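Local atomic coordinates of response regulator receiver (Brucella melitensis biovar Abortus, PDB entry 4G97), a protein that probably acts as the two-component response regulator PhyR, joining a sigma-factor-like domain to a phosphorylatable receiver domain to control a general stress response. Residues P12-F17 against G55-F60; R96-L101 against E114-D119; V102-F107 against P243-A248. All coordinates share one frame; numbering follows the deposited sequence.

Interaction 1: P12-F17 against G55-F60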
# COMPACT_ATOMS: atom_id res chain seq x y z
N PRO A 12 6.18 8.51 8.21
CA PRO A 12 5.05 7.58 8.10
C PRO A 12 4.71 7.22 6.65
O PRO A 12 4.67 6.04 6.32
CB PRO A 12 3.90 8.34 8.78
CG PRO A 12 4.61 9.16 9.82
CD PRO A 12 5.83 9.65 9.09
N TYR A 13 4.52 8.24 5.78
CA TYR A 13 4.16 8.00 4.38
C TYR A 13 5.26 7.32 3.58
O TYR A 13 4.97 6.65 2.59
CB TYR A 13 3.65 9.28 3.68
CG TYR A 13 2.30 9.73 4.19
CD1 TYR A 13 1.40 8.83 4.75
CD2 TYR A 13 1.89 11.06 4.06
CE1 TYR A 13 0.16 9.23 5.23
CE2 TYR A 13 0.64 11.47 4.53
CZ TYR A 13 -0.21 10.56 5.12
OH TYR A 13 -1.45 10.93 5.57
N LEU A 14 6.52 7.52 3.98
CA LEU A 14 7.63 6.87 3.29
C LEU A 14 7.59 5.36 3.61
O LEU A 14 7.86 4.56 2.72
CB LEU A 14 8.98 7.51 3.65
CG LEU A 14 10.23 6.87 3.01
CD1 LEU A 14 10.31 7.15 1.52
CD2 LEU A 14 11.51 7.32 3.72
N ARG A 15 7.21 4.98 4.86
CA ARG A 15 7.01 3.57 5.25
C ARG A 15 5.84 3.00 4.43
O ARG A 15 5.95 1.88 3.96
CB ARG A 15 6.71 3.43 6.76
CG ARG A 15 7.94 3.69 7.62
CD ARG A 15 7.75 3.41 9.09
NE ARG A 15 8.85 4.02 9.85
CZ ARG A 15 8.79 5.22 10.42
NH1 ARG A 15 7.66 5.92 10.42
NH2 ARG A 15 9.85 5.72 11.03
N ARG A 16 4.74 3.76 4.23
CA ARG A 16 3.61 3.29 3.42
C ARG A 16 4.12 2.91 2.01
O ARG A 16 3.88 1.79 1.53
CB ARG A 16 2.50 4.35 3.32
CG ARG A 16 1.33 3.89 2.42
CD ARG A 16 0.28 4.96 2.21
NE ARG A 16 0.88 6.18 1.66
CZ ARG A 16 0.34 7.39 1.73
NH1 ARG A 16 -0.85 7.56 2.28
NH2 ARG A 16 0.98 8.43 1.24
N PHE A 17 4.88 3.84 1.40
CA PHE A 17 5.48 3.65 0.08
C PHE A 17 6.43 2.43 0.10
O PHE A 17 6.30 1.56 -0.76
CB PHE A 17 6.22 4.92 -0.33
CG PHE A 17 6.98 4.83 -1.63
CD1 PHE A 17 6.31 4.67 -2.84
CD2 PHE A 17 8.37 4.95 -1.66
CE1 PHE A 17 7.01 4.58 -4.04
CE2 PHE A 17 9.07 4.89 -2.87
CZ PHE A 17 8.38 4.69 -4.05
N GLY A 55 12.96 15.27 -1.42
CA GLY A 55 14.33 14.92 -1.05
C GLY A 55 14.44 13.64 -0.23
O GLY A 55 15.38 12.85 -0.41
N LEU A 56 13.46 13.41 0.68
CA LEU A 56 13.45 12.20 1.49
C LEU A 56 13.16 10.97 0.61
O LEU A 56 13.87 9.98 0.73
CB LEU A 56 12.43 12.31 2.64
CG LEU A 56 12.30 11.11 3.61
CD1 LEU A 56 13.61 10.82 4.35
CD2 LEU A 56 11.20 11.34 4.62
N TYR A 57 12.14 11.05 -0.27
CA TYR A 57 11.74 9.95 -1.16
C TYR A 57 12.81 9.67 -2.20
O TYR A 57 13.04 8.49 -2.54
CB TYR A 57 10.42 10.28 -1.85
CG TYR A 57 9.20 9.93 -1.04
CD1 TYR A 57 8.82 10.69 0.05
CD2 TYR A 57 8.41 8.83 -1.38
CE1 TYR A 57 7.66 10.39 0.78
CE2 TYR A 57 7.26 8.52 -0.66
CZ TYR A 57 6.87 9.32 0.39
OH TYR A 57 5.72 9.03 1.08
N ARG A 58 13.49 10.74 -2.70
CA ARG A 58 14.62 10.67 -3.66
C ARG A 58 15.79 9.91 -3.04
O ARG A 58 16.34 9.00 -3.66
CB ARG A 58 15.05 12.09 -4.09
CG ARG A 58 16.07 12.07 -5.21
CD ARG A 58 16.26 13.44 -5.79
NE ARG A 58 17.51 13.51 -6.54
CZ ARG A 58 18.05 14.63 -7.00
NH1 ARG A 58 17.45 15.80 -6.80
NH2 ARG A 58 19.19 14.60 -7.67
N LEU A 59 16.15 10.25 -1.79
CA LEU A 59 17.20 9.54 -1.05
C LEU A 59 16.80 8.08 -0.91
O LEU A 59 17.62 7.20 -1.20
CB LEU A 59 17.38 10.19 0.33
CG LEU A 59 18.36 9.54 1.30
CD1 LEU A 59 19.77 9.53 0.74
CD2 LEU A 59 18.36 10.29 2.62
N PHE A 60 15.54 7.80 -0.48
CA PHE A 60 15.06 6.42 -0.36
C PHE A 60 15.22 5.68 -1.69
O PHE A 60 15.83 4.61 -1.71
CB PHE A 60 13.60 6.37 0.13
CG PHE A 60 13.06 4.96 0.22
CD1 PHE A 60 12.48 4.35 -0.89
CD2 PHE A 60 13.19 4.22 1.40
CE1 PHE A 60 12.03 3.03 -0.82
CE2 PHE A 60 12.71 2.91 1.47
CZ PHE A 60 12.15 2.32 0.36

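Interaction 2: R96-L101 against E114-D119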
# COMPACT_ATOMS: atom_id res chain seq x y z
N ARG A 96 6.09 0.37 -11.50
CA ARG A 96 5.27 0.19 -10.29
C ARG A 96 5.62 1.26 -9.25
O ARG A 96 4.72 1.80 -8.63
CB ARG A 96 5.36 -1.24 -9.73
CG ARG A 96 4.59 -2.20 -10.61
CD ARG A 96 4.52 -3.61 -10.08
NE ARG A 96 3.64 -4.42 -10.93
CZ ARG A 96 2.34 -4.56 -10.76
NH1 ARG A 96 1.72 -3.97 -9.74
NH2 ARG A 96 1.63 -5.32 -11.60
N GLN A 97 6.91 1.66 -9.17
CA GLN A 97 7.37 2.75 -8.30
C GLN A 97 6.74 4.06 -8.76
O GLN A 97 6.26 4.84 -7.93
CB GLN A 97 8.89 2.90 -8.36
CG GLN A 97 9.65 1.73 -7.77
CD GLN A 97 11.14 1.96 -7.77
OE1 GLN A 97 11.62 3.04 -7.43
NE2 GLN A 97 11.89 0.92 -8.11
N ALA A 98 6.70 4.29 -10.09
CA ALA A 98 6.16 5.50 -10.68
C ALA A 98 4.67 5.64 -10.38
O ALA A 98 4.24 6.69 -9.89
CB ALA A 98 6.44 5.52 -12.18
N PHE A 99 3.89 4.57 -10.61
CA PHE A 99 2.45 4.58 -10.35
C PHE A 99 2.15 4.75 -8.86
O PHE A 99 1.23 5.51 -8.50
CB PHE A 99 1.80 3.30 -10.90
CG PHE A 99 0.33 3.46 -11.19
CD1 PHE A 99 -0.11 3.89 -12.44
CD2 PHE A 99 -0.63 3.21 -10.22
CE1 PHE A 99 -1.47 4.07 -12.71
CE2 PHE A 99 -1.99 3.38 -10.48
CZ PHE A 99 -2.40 3.81 -11.73
N LEU A 100 2.96 4.10 -7.99
CA LEU A 100 2.77 4.21 -6.54
C LEU A 100 2.98 5.65 -6.08
O LEU A 100 2.14 6.17 -5.35
CB LEU A 100 3.67 3.23 -5.75
CG LEU A 100 3.30 1.72 -5.80
CD1 LEU A 100 4.26 0.92 -4.98
CD2 LEU A 100 1.89 1.46 -5.26
N LEU A 101 4.02 6.33 -6.56
CA LEU A 101 4.33 7.73 -6.21
C LEU A 101 3.21 8.69 -6.54
O LEU A 101 2.97 9.63 -5.77
CB LEU A 101 5.64 8.21 -6.88
CG LEU A 101 6.94 7.60 -6.34
CD1 LEU A 101 8.08 7.85 -7.30
CD2 LEU A 101 7.25 8.07 -4.92
N GLU A 114 11.17 13.78 -10.45
CA GLU A 114 12.31 14.29 -9.70
C GLU A 114 12.74 13.24 -8.66
O GLU A 114 13.93 12.98 -8.52
CB GLU A 114 11.97 15.65 -9.06
CG GLU A 114 13.17 16.27 -8.35
CD GLU A 114 12.89 17.49 -7.50
OE1 GLU A 114 11.75 17.99 -7.52
OE2 GLU A 114 13.83 17.94 -6.80
N ILE A 115 11.75 12.58 -7.97
CA ILE A 115 12.03 11.50 -7.02
C ILE A 115 12.78 10.36 -7.71
O ILE A 115 13.76 9.85 -7.17
CB ILE A 115 10.74 10.99 -6.31
CG1 ILE A 115 10.24 12.02 -5.28
CG2 ILE A 115 10.93 9.60 -5.67
CD1 ILE A 115 8.88 11.89 -4.90
N LEU A 116 12.30 9.95 -8.91
CA LEU A 116 12.91 8.84 -9.65
C LEU A 116 14.15 9.22 -10.48
O LEU A 116 14.83 8.31 -10.96
CB LEU A 116 11.89 8.08 -10.50
CG LEU A 116 10.85 7.24 -9.75
CD1 LEU A 116 9.80 6.74 -10.69
CD2 LEU A 116 11.50 6.08 -8.97
N GLU A 117 14.46 10.52 -10.61
CA GLU A 117 15.64 11.05 -11.33
C GLU A 117 15.58 10.70 -12.82
O GLU A 117 16.52 10.13 -13.37
CB GLU A 117 16.96 10.55 -10.70
CG GLU A 117 17.16 10.93 -9.24
CD GLU A 117 18.55 10.71 -8.68
OE1 GLU A 117 19.29 9.84 -9.21
OE2 GLU A 117 18.88 11.37 -7.68
N VAL A 118 14.43 11.02 -13.43
CA VAL A 118 14.13 10.81 -14.85
C VAL A 118 13.50 12.09 -15.37
O VAL A 118 12.96 12.87 -14.56
CB VAL A 118 13.21 9.56 -15.12
CG1 VAL A 118 13.89 8.26 -14.72
CG2 VAL A 118 11.85 9.69 -14.45
N ASP A 119 13.56 12.31 -16.70
CA ASP A 119 12.94 13.47 -17.36
C ASP A 119 11.44 13.22 -17.39
O ASP A 119 11.02 12.06 -17.39
CB ASP A 119 13.48 13.61 -18.78

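Interaction 3: V102-F107 against P243-A248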
# COMPACT_ATOMS: atom_id res chain seq x y z
N VAL A 102 2.52 8.47 -7.66
CA VAL A 102 1.40 9.31 -8.07
C VAL A 102 0.08 8.84 -7.47
O VAL A 102 -0.57 9.62 -6.78
CB VAL A 102 1.34 9.58 -9.61
CG1 VAL A 102 2.54 10.39 -10.09
CG2 VAL A 102 1.23 8.29 -10.41
N ALA A 103 -0.33 7.57 -7.71
CA ALA A 103 -1.62 7.02 -7.24
C ALA A 103 -1.70 6.84 -5.76
O ALA A 103 -2.76 7.10 -5.19
CB ALA A 103 -1.93 5.71 -7.94
N VAL A 104 -0.62 6.39 -5.10
CA VAL A 104 -0.70 6.21 -3.65
C VAL A 104 -0.12 7.39 -2.88
O VAL A 104 -0.71 7.83 -1.90
CB VAL A 104 -0.07 4.87 -3.19
CG1 VAL A 104 -0.19 4.66 -1.68
CG2 VAL A 104 -0.65 3.68 -3.96
N GLU A 105 1.07 7.84 -3.27
CA GLU A 105 1.81 8.86 -2.53
C GLU A 105 1.37 10.33 -2.67
O GLU A 105 1.80 11.17 -1.88
CB GLU A 105 3.34 8.65 -2.63
CG GLU A 105 3.80 7.31 -2.06
CD GLU A 105 3.35 7.00 -0.64
OE1 GLU A 105 3.55 7.86 0.25
OE2 GLU A 105 2.77 5.92 -0.41
N GLY A 106 0.51 10.62 -3.63
CA GLY A 106 0.00 11.98 -3.82
C GLY A 106 0.93 12.99 -4.48
O GLY A 106 0.67 14.19 -4.40
N PHE A 107 2.00 12.53 -5.14
CA PHE A 107 2.92 13.40 -5.88
C PHE A 107 2.38 13.62 -7.30
O PHE A 107 1.87 12.68 -7.91
CB PHE A 107 4.33 12.78 -5.99
CG PHE A 107 5.10 12.65 -4.70
CD1 PHE A 107 5.63 13.78 -4.07
CD2 PHE A 107 5.32 11.40 -4.12
CE1 PHE A 107 6.34 13.65 -2.86
CE2 PHE A 107 6.01 11.28 -2.90
CZ PHE A 107 6.52 12.41 -2.28
N PRO A 243 -9.87 6.62 -6.04
CA PRO A 243 -10.02 5.21 -6.47
C PRO A 243 -8.74 4.59 -7.07
O PRO A 243 -8.57 3.38 -6.97
CB PRO A 243 -11.18 5.25 -7.48
CG PRO A 243 -11.32 6.72 -7.86
CD PRO A 243 -10.90 7.48 -6.66
N ASP A 244 -7.83 5.42 -7.65
CA ASP A 244 -6.52 4.99 -8.17
C ASP A 244 -5.59 4.46 -7.06
O ASP A 244 -4.73 3.61 -7.35
CB ASP A 244 -5.83 6.12 -8.94
CG ASP A 244 -6.32 6.29 -10.37
OD1 ASP A 244 -7.32 5.63 -10.74
OD2 ASP A 244 -5.69 7.05 -11.13
N MET A 245 -5.74 4.96 -5.82
CA MET A 245 -4.97 4.49 -4.66
C MET A 245 -5.34 3.03 -4.38
O MET A 245 -4.46 2.20 -4.18
CB MET A 245 -5.19 5.39 -3.43
CG MET A 245 -4.46 4.89 -2.19
SD MET A 245 -4.87 5.80 -0.69
CE MET A 245 -3.91 7.27 -0.95
N VAL A 246 -6.65 2.73 -4.41
CA VAL A 246 -7.23 1.39 -4.22
C VAL A 246 -6.76 0.44 -5.33
O VAL A 246 -6.24 -0.64 -5.06
CB VAL A 246 -8.78 1.46 -4.13
CG1 VAL A 246 -9.39 0.06 -4.14
CG2 VAL A 246 -9.21 2.23 -2.88
N LYS A 247 -6.91 0.88 -6.58
CA LYS A 247 -6.48 0.15 -7.77
C LYS A 247 -4.99 -0.26 -7.65
O LYS A 247 -4.65 -1.43 -7.88
CB LYS A 247 -6.71 1.06 -8.99
CG LYS A 247 -6.21 0.50 -10.31
CD LYS A 247 -6.76 1.30 -11.49
CE LYS A 247 -5.85 2.39 -11.97
NZ LYS A 247 -6.48 3.20 -13.05
N ALA A 248 -4.13 0.71 -7.28
CA ALA A 248 -2.69 0.51 -7.13
C ALA A 248 -2.36 -0.48 -6.06
O ALA A 248 -1.49 -1.32 -6.27
CB ALA A 248 -2.00 1.84 -6.83

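Interaction 1: P12-F17 against G55-F60
Leu-14 of helix 11-22 reaches across to Leu-56, Tyr-57 and Phe-60 of helix 52-64. The short axes pass 10.8 Å apart and run roughly the same way, with a signed crossing angle of -36°. Large side chains fill this spacing. Leu-14 has CG anti to its own N (chi1 178°), which sends both methyls toward the other helix. Leu-14 CD1 sits over the centre of one face of the Tyr-57 ring, 3.8 Å from its centroid, in a CH-pi contact. Leu-14 CD1 also lies 3.7 Å from Phe-60 CB. On the other branch, Leu-14 CD2 meets Leu-56 CG at 3.9 Å.

Phe-17 adds a second layer. Phe-17 CB approaches Tyr-57 CE2 at 3.8 Å, and the two ring planes are inclined at 47°. Phe-60 CD1 lies at the edge of the Phe-17 ring, near its plane, 4.0 Å from Phe-17 CE2. Phe-17, Tyr-57 and Phe-60 therefore form a buried aromatic cluster with oblique ring pairings.

The Tyr-13 side chain is the looser part. Only its CB and backbone meet the Tyr-57 hydroxyl, with Tyr-13 O 2.9 Å from Tyr-57 OH. The Tyr-13 ring turns away to a partly exposed position. Arg-16 NH2 lies 3.4 Å above the plane of the Tyr-13 ring, toward its rim. The Tyr-57 hydroxyl is firmly held by hydrogen bonds to Glu-105 and Arg-53, and Glu-105 also forms a salt bridge with Arg-16.

The contact joins two helices of the Sigma2 family region. Helix 25-41 borders it, with Val-32 against Leu-14 and Tyr-31 against Phe-60. Helix 94-104 packs beside the cluster, and Phe-107 meets the Tyr-57 ring edge-to-face.

Interaction 2: R96-L101 against E114-D119
Leu-116 inserts its side chain among Gln-97, Ala-98 and Leu-101. Its CG is anti to its carbonyl carbon (chi1 -70°), and the two methyls then part toward different neighbours. Leu-116 CD1 rests on Ala-98, 3.8 Å from Ala-98 CA. Leu-116 CD2 turns to Gln-97 and lies 3.4 Å from Gln-97 OE1. Gln-97 has an extended chain beyond CG, which carries its amide out to that methyl. The amide nitrogen, NE2, makes a weak hydrogen bond to Ala-92 O.

Leu-101 has nearly the same conformation as Leu-116, with chi1 also -70°. Leu-101 CD1 touches two residues near the end of the facing helix: Ile-115 CG2 at 3.7 Å and Leu-116 CG at 3.7 Å. Leu-101 CD2 is a little farther, 4.1 Å from Ile-115 CG2. Ile-115 presents the CG2 branch, which is anti to its backbone N, and Ile-115 CD1 comes to 4.2 Å from Leu-101 CD2. The contact is thus mainly aliphatic.

Just beyond Leu-116 the chain turns. Glu-117 has positive phi (63°) and is the C-prime residue of a Schellman motif that ends helix 109-116. Helix 120-135 begins after three intervening residues, and its Phe-123 also touches Ala-98. Two helices joined by a tight turn and packed on helix 94-104 are consistent with the helix-turn-helix of a sigma-like domain.

Interaction 3: V102-F107 against P243-A248
Val-104 and Met-245 bring their backbones close, with their CA atoms 4.7 Å apart, where a wider pi-type turn at 102-104 meets the first turns of helix 243-265. Ala-103 and Ala-248 present only methyls where the backbones come close. Ala-103 points its methyl at the helix, and Ala-103 CB lies 3.5 Å from Asp-244 O. Ala-103 CB is also 4.0 Å from Ala-248 CB. Val-104 adds its CG2 branch, which is anti to the carbonyl carbon, and Val-104 CG2 reaches 3.7 Å from Ala-248 CB.

Met-245 lies along the backbone of the other segment. Met-245 CB is 3.5 Å from Ala-103 O. The chain is extended through chi2 and bends at chi3 (-77°), which brings Met-245 CE back to 3.4 Å from Val-104 O. Its CG also comes near Val-104 CG1. Carbon atoms thus pack against backbone carbonyls as well as against methyls.

Asp-244 marks the edge of the contact. Its CB is near Ala-103. Its carboxylate forms a salt bridge along its own helix with Lys-247, whose hydrogen bond, Lys-247 NZ to Asp-244 OD1, is weak at 3.5 Å.

The contact joins the sigma-like region to the receiver domain. Helix 243-265 follows strand 236-238, an outermost strand of the parallel receiver sheet, and its Val-246 points away from the contact onto Met-158 of helix 149-161. On the sigma-like side, Val-104 touches Arg-16 of helix 11-22, and Val-102 packs on helices 120-135 and 109-116.

In the fold
Helix 94-104 is shared by interactions 2 and 3, and it also covers the aromatic cluster of interaction 1, where Leu-101 CD2 lies 3.6 Å from Phe-17 CE1. Interaction 1 is a buried contact of a leucine with an aromatic cluster, between helices of the Sigma2 region. Interaction 2 is smaller, aliphatic and mostly buried. Interaction 3 is part of the interface between the sigma-like region and the receiver. Its methyls and carbonyls lie close to the chain's centre, and on its receiver side Asp-244 and Met-245 are partly exposed. Polar bonds also tie the contacts: Arg-58 to Glu-117 links interactions 1 and 2, and Glu-105 of segment 102-107 links interaction 3 to interaction 1.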